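Local coordinates for protein PlaB phospholipase (Legionella pneumophila, PDB 6ZTI) that is a phospholipase with an alpha/beta hydrolase domain, a probable virulence factor whose activity is controlled by tetramerization mediated by NAD(H), at residues N353-Y361 against R383-L391. Residues are numbered along the deposited sequence; the frame is centred on the assembly and turned at random.
Sequences NHLIDYDLY and RNLNNRGKL. With SND (thionicotinamide-adenine-dinucleotide), chain O.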
loop_
_atom_site.group_PDB
_atom_site.type_symbol
_atom_site.label_atom_id
_atom_site.label_comp_id
_atom_site.label_asym_id
_atom_site.label_seq_id
_atom_site.Cartn_x
_atom_site.Cartn_y
_atom_site.Cartn_z
ATOM N N ASN B 353 21.571 -2.998 -6.440
ATOM C CA ASN B 353 20.145 -3.244 -6.314
ATOM C C ASN B 353 19.887 -4.557 -5.604
ATOM O O ASN B 353 20.603 -5.537 -5.811
ATOM C CB ASN B 353 19.482 -3.271 -7.690
ATOM C CG ASN B 353 19.596 -1.956 -8.403
ATOM O OD1 ASN B 353 19.063 -0.950 -7.929
ATOM N ND2 ASN B 353 20.289 -1.942 -9.552
ATOM N N HIS B 354 18.870 -4.565 -4.749
ATOM C CA HIS B 354 18.265 -5.812 -4.329
ATOM C C HIS B 354 17.276 -6.242 -5.401
ATOM O O HIS B 354 16.561 -5.416 -5.976
ATOM C CB HIS B 354 17.579 -5.658 -2.975
ATOM C CG HIS B 354 18.534 -5.667 -1.822
ATOM N ND1 HIS B 354 18.812 -6.805 -1.093
ATOM C CD2 HIS B 354 19.294 -4.681 -1.286
ATOM C CE1 HIS B 354 19.695 -6.518 -0.153
ATOM N NE2 HIS B 354 20.001 -5.236 -0.246
ATOM N N LEU B 355 17.271 -7.534 -5.698
ATOM C CA LEU B 355 16.377 -8.084 -6.703
ATOM C C LEU B 355 15.072 -8.491 -6.038
ATOM O O LEU B 355 15.083 -9.206 -5.031
ATOM C CB LEU B 355 17.033 -9.275 -7.396
ATOM C CG LEU B 355 18.384 -8.948 -8.039
ATOM C CD1 LEU B 355 18.783 -10.057 -9.012
ATOM C CD2 LEU B 355 18.349 -7.598 -8.747
ATOM N N ILE B 356 13.956 -8.017 -6.594
ATOM C CA ILE B 356 12.630 -8.302 -6.057
ATOM C C ILE B 356 11.797 -9.197 -6.966
ATOM O O ILE B 356 10.702 -9.610 -6.554
ATOM C CB ILE B 356 11.851 -7.001 -5.765
ATOM C CG1 ILE B 356 11.700 -6.163 -7.037
ATOM C CG2 ILE B 356 12.562 -6.182 -4.724
ATOM C CD1 ILE B 356 10.475 -5.275 -7.026
ATOM N N ASP B 357 12.249 -9.478 -8.189
ATOM C CA ASP B 357 11.487 -10.275 -9.156
ATOM C C ASP B 357 12.352 -11.443 -9.628
ATOM O O ASP B 357 13.183 -11.280 -10.530
ATOM C CB ASP B 357 11.052 -9.429 -10.340
ATOM C CG ASP B 357 10.275 -8.193 -9.926
ATOM O OD1 ASP B 357 9.288 -8.327 -9.167
ATOM O OD2 ASP B 357 10.658 -7.083 -10.364
ATOM N N TYR B 358 12.147 -12.621 -9.045
ATOM C CA TYR B 358 13.008 -13.765 -9.327
ATOM C C TYR B 358 12.315 -15.048 -8.890
ATOM O O TYR B 358 11.456 -15.044 -7.998
ATOM C CB TYR B 358 14.356 -13.639 -8.605
ATOM C CG TYR B 358 14.159 -13.582 -7.124
ATOM C CD1 TYR B 358 13.956 -12.372 -6.487
ATOM C CD2 TYR B 358 14.117 -14.743 -6.361
ATOM C CE1 TYR B 358 13.736 -12.312 -5.122
ATOM C CE2 TYR B 358 13.897 -14.692 -4.999
ATOM C CZ TYR B 358 13.708 -13.475 -4.389
ATOM O OH TYR B 358 13.492 -13.417 -3.040
ATOM N N ASP B 359 12.717 -16.148 -9.528
ATOM C CA ASP B 359 12.388 -17.506 -9.108
ATOM C C ASP B 359 13.667 -18.198 -8.651
ATOM O O ASP B 359 14.667 -18.197 -9.382
ATOM C CB ASP B 359 11.766 -18.315 -10.252
ATOM C CG ASP B 359 10.395 -17.811 -10.665
ATOM O OD1 ASP B 359 9.584 -17.456 -9.783
ATOM O OD2 ASP B 359 10.129 -17.796 -11.884
ATOM N N LEU B 360 13.628 -18.804 -7.465
ATOM C CA LEU B 360 14.776 -19.474 -6.876
ATOM C C LEU B 360 14.476 -20.952 -6.689
ATOM O O LEU B 360 13.497 -21.320 -6.027
ATOM C CB LEU B 360 15.149 -18.839 -5.537
ATOM C CG LEU B 360 16.487 -19.273 -4.955
ATOM C CD1 LEU B 360 17.060 -18.155 -4.131
ATOM C CD2 LEU B 360 16.324 -20.553 -4.112
ATOM N N TYR B 361 15.358 -21.793 -7.215
ATOM C CA TYR B 361 15.169 -23.234 -7.232
ATOM C C TYR B 361 16.306 -23.922 -6.511
ATOM O O TYR B 361 17.476 -23.610 -6.751
ATOM C CB TYR B 361 15.123 -23.779 -8.653
ATOM C CG TYR B 361 14.027 -23.228 -9.502
ATOM C CD1 TYR B 361 14.233 -22.101 -10.276
ATOM C CD2 TYR B 361 12.792 -23.847 -9.558
ATOM C CE1 TYR B 361 13.236 -21.602 -11.066
ATOM C CE2 TYR B 361 11.789 -23.351 -10.347
ATOM C CZ TYR B 361 12.020 -22.233 -11.100
ATOM O OH TYR B 361 11.022 -21.726 -11.881
ATOM N N ARG B 383 9.244 -14.766 2.923
ATOM C CA ARG B 383 9.908 -13.667 2.248
ATOM C C ARG B 383 9.720 -12.413 3.079
ATOM O O ARG B 383 8.603 -12.108 3.511
ATOM C CB ARG B 383 9.382 -13.431 0.825
ATOM C CG ARG B 383 10.320 -12.535 0.016
ATOM C CD ARG B 383 9.861 -12.357 -1.428
ATOM N NE ARG B 383 8.637 -11.571 -1.524
ATOM C CZ ARG B 383 8.057 -11.231 -2.669
ATOM N NH1 ARG B 383 8.593 -11.609 -3.822
ATOM N NH2 ARG B 383 6.945 -10.500 -2.663
ATOM N N ASN B 384 10.822 -11.710 3.313
ATOM C CA ASN B 384 10.798 -10.537 4.171
ATOM C C ASN B 384 9.911 -9.457 3.558
ATOM O O ASN B 384 9.965 -9.184 2.353
ATOM C CB ASN B 384 12.217 -10.017 4.384
ATOM C CG ASN B 384 12.289 -8.921 5.444
ATOM O OD1 ASN B 384 12.082 -7.748 5.156
ATOM N ND2 ASN B 384 12.566 -9.312 6.678
ATOM N N LEU B 385 9.083 -8.846 4.400
ATOM C CA LEU B 385 8.136 -7.848 3.922
ATOM C C LEU B 385 8.778 -6.495 3.665
ATOM O O LEU B 385 8.230 -5.704 2.890
ATOM C CB LEU B 385 6.996 -7.685 4.932
ATOM C CG LEU B 385 6.191 -8.950 5.247
ATOM C CD1 LEU B 385 5.048 -8.623 6.219
ATOM C CD2 LEU B 385 5.646 -9.583 3.986
ATOM N N ASN B 386 9.913 -6.203 4.297
ATOM C CA ASN B 386 10.603 -4.940 4.059
ATOM C C ASN B 386 11.592 -5.021 2.901
ATOM O O ASN B 386 11.842 -4.008 2.241
ATOM C CB ASN B 386 11.318 -4.502 5.339
ATOM C CG ASN B 386 10.348 -4.102 6.443
ATOM O OD1 ASN B 386 9.424 -3.321 6.217
ATOM N ND2 ASN B 386 10.558 -4.635 7.642
ATOM N N ASN B 387 12.149 -6.200 2.626
ATOM C CA ASN B 387 13.114 -6.391 1.545
ATOM C C ASN B 387 12.747 -7.685 0.829
ATOM O O ASN B 387 13.024 -8.773 1.341
ATOM C CB ASN B 387 14.544 -6.448 2.089
ATOM C CG ASN B 387 15.582 -6.542 0.998
ATOM O OD1 ASN B 387 15.268 -6.846 -0.158
ATOM N ND2 ASN B 387 16.834 -6.288 1.360
ATOM N N ARG B 388 12.168 -7.584 -0.371
ATOM C CA ARG B 388 11.723 -8.777 -1.083
ATOM C C ARG B 388 12.866 -9.570 -1.697
ATOM O O ARG B 388 12.631 -10.675 -2.201
ATOM C CB ARG B 388 10.722 -8.388 -2.161
ATOM C CG ARG B 388 9.435 -7.827 -1.587
ATOM C CD ARG B 388 8.556 -7.250 -2.675
ATOM N NE ARG B 388 8.816 -5.827 -2.886
ATOM C CZ ARG B 388 8.314 -5.115 -3.887
ATOM N NH1 ARG B 388 7.532 -5.689 -4.790
ATOM N NH2 ARG B 388 8.604 -3.828 -3.989
ATOM N N GLY B 389 14.080 -9.047 -1.672
ATOM C CA GLY B 389 15.232 -9.836 -2.038
ATOM C C GLY B 389 15.724 -10.735 -0.929
ATOM O O GLY B 389 16.820 -11.286 -1.027
ATOM N N LYS B 390 14.972 -10.860 0.160
ATOM C CA LYS B 390 15.370 -11.688 1.288
ATOM C C LYS B 390 14.354 -12.809 1.448
ATOM O O LYS B 390 13.174 -12.555 1.712
ATOM C CB LYS B 390 15.494 -10.860 2.565
ATOM C CG LYS B 390 16.467 -9.698 2.435
ATOM C CD LYS B 390 17.891 -10.109 2.077
ATOM C CE LYS B 390 18.555 -10.879 3.177
ATOM N NZ LYS B 390 18.775 -10.058 4.400
ATOM N N LEU B 391 14.819 -14.041 1.293
ATOM C CA LEU B 391 13.954 -15.210 1.225
ATOM C C LEU B 391 14.557 -16.290 2.104
ATOM O O LEU B 391 15.726 -16.638 1.934
ATOM C CB LEU B 391 13.810 -15.687 -0.229
ATOM C CG LEU B 391 13.044 -16.984 -0.480
ATOM C CD1 LEU B 391 11.565 -16.774 -0.204
ATOM C CD2 LEU B 391 13.256 -17.468 -1.896
HETATM P PA SND O . 4.326 -17.721 0.160
HETATM O O1A SND O . 4.111 -17.311 1.566
HETATM O O2A SND O . 4.674 -19.187 -0.045
HETATM O O5B SND O . 5.490 -16.862 -0.576
HETATM C C5B SND O . 5.580 -15.455 -0.279
HETATM C C4B SND O . 6.349 -14.750 -1.368
HETATM O O4B SND O . 7.662 -15.342 -1.500
HETATM C C3B SND O . 5.720 -14.807 -2.760
HETATM O O3B SND O . 5.904 -13.570 -3.441
HETATM C C2B SND O . 6.489 -15.944 -3.422
HETATM O O2B SND O . 6.525 -15.850 -4.839
HETATM C C1B SND O . 7.877 -15.703 -2.848
HETATM N N9A SND O . 8.731 -16.881 -2.878
HETATM C C8A SND O . 8.601 -18.007 -2.110
HETATM N N7A SND O . 9.414 -18.981 -2.446
HETATM C C5A SND O . 10.131 -18.454 -3.507
HETATM C C6A SND O . 11.109 -19.007 -4.353
HETATM N N6A SND O . 11.614 -20.237 -4.195
HETATM N N1A SND O . 11.571 -18.241 -5.361
HETATM C C2A SND O . 11.113 -16.992 -5.482
HETATM N N3A SND O . 10.207 -16.355 -4.736
HETATM C C4A SND O . 9.736 -17.155 -3.774
HETATM O O3 SND O . 3.028 -17.425 -0.704
HETATM P PN SND O . 2.607 -17.433 -2.247
HETATM O O1N SND O . 3.470 -18.385 -2.982
HETATM O O2N SND O . 2.543 -16.027 -2.702
HETATM O O5D SND O . 1.135 -18.044 -2.056
HETATM C C5D SND O . -0.000 -17.181 -1.814
HETATM C C4D SND O . -1.003 -17.839 -0.883
HETATM O O4D SND O . -1.313 -19.176 -1.349
HETATM C C3D SND O . -0.563 -18.021 0.571
HETATM O O3D SND O . -1.707 -17.996 1.431
HETATM C C2D SND O . 0.071 -19.411 0.533
HETATM O O2D SND O . 0.115 -20.027 1.813
HETATM C C1D SND O . -0.914 -20.121 -0.387
HETATM N N1N SND O . -0.220 -21.273 -1.103
HETATM C C2N SND O . 0.472 -20.982 -2.218
HETATM C C3N SND O . 1.070 -21.990 -2.945
HETATM C C7N SND O . 1.744 -21.688 -4.236
HETATM S S7N SND O . 1.418 -22.583 -5.597
HETATM N N7N SND O . 2.551 -20.647 -4.259
HETATM C C4N SND O . 0.944 -23.300 -2.494
HETATM C C5N SND O . 0.242 -23.570 -1.335
HETATM C C6N SND O . -0.338 -22.534 -0.641
#
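The adenine pocket of a bound thio-NAD is built where the start of strand 358-364 meets the hairpin loop joining strands 378-383 and 390-396, and Tyr358 ties the two together. Its OH donates a hydrogen bond of 3.0 Å to Arg388 O, which lies at the ring edge; the donor sits in the carbonyl plane at a C=O...O angle of 151°. Chi1 of 61° sets the ring between its own backbone N and carbonyl carbon, and from there the phenol reaches the turn. Tyrosine suits the place because the same ring offers CE2 to Leu391 CD2 (4.2 Å) and to C2A of the adenine (3.6 Å). Leu391 forms an apolar wall of the pocket, its CD2 lying 3.6 Å from C6A. Backbone atoms of Leu360 grip the edge of the base: Leu360 N donates to N1A, and N6A donates to Leu360 O in a nearly straight bond (174°). The ribose hydroxyl O3B lies above one face of the Arg383 guanidinium.

The turn is shaped by asparagines. Asn384 OD1 accepts from the N of Asn386 and of Asn387, and Asn387 OD1 from Gly389 N, an Asx turn. The Asn387 amide stands almost upright on the His354 ring; its ND2 lies over one face of the ring and is hydrogen-bonded to Asp171 OD1. In one of two modelled conformers of Arg388, Ile356 CD1 lies over one face of the guanidinium, so this packing is not certain. Glycine, with no side chain, lets the CA of Gly389 lie 3.1 Å from Leu355 O. Arg145 and Asn209 of a second subunit also bind this dinucleotide, so a hairpin loop that ends in a type I turn (Asn387 to Lys390) and carries Asx turns helps frame an intersubunit nucleotide site, consistent with NAD(H)-mediated tetramerization.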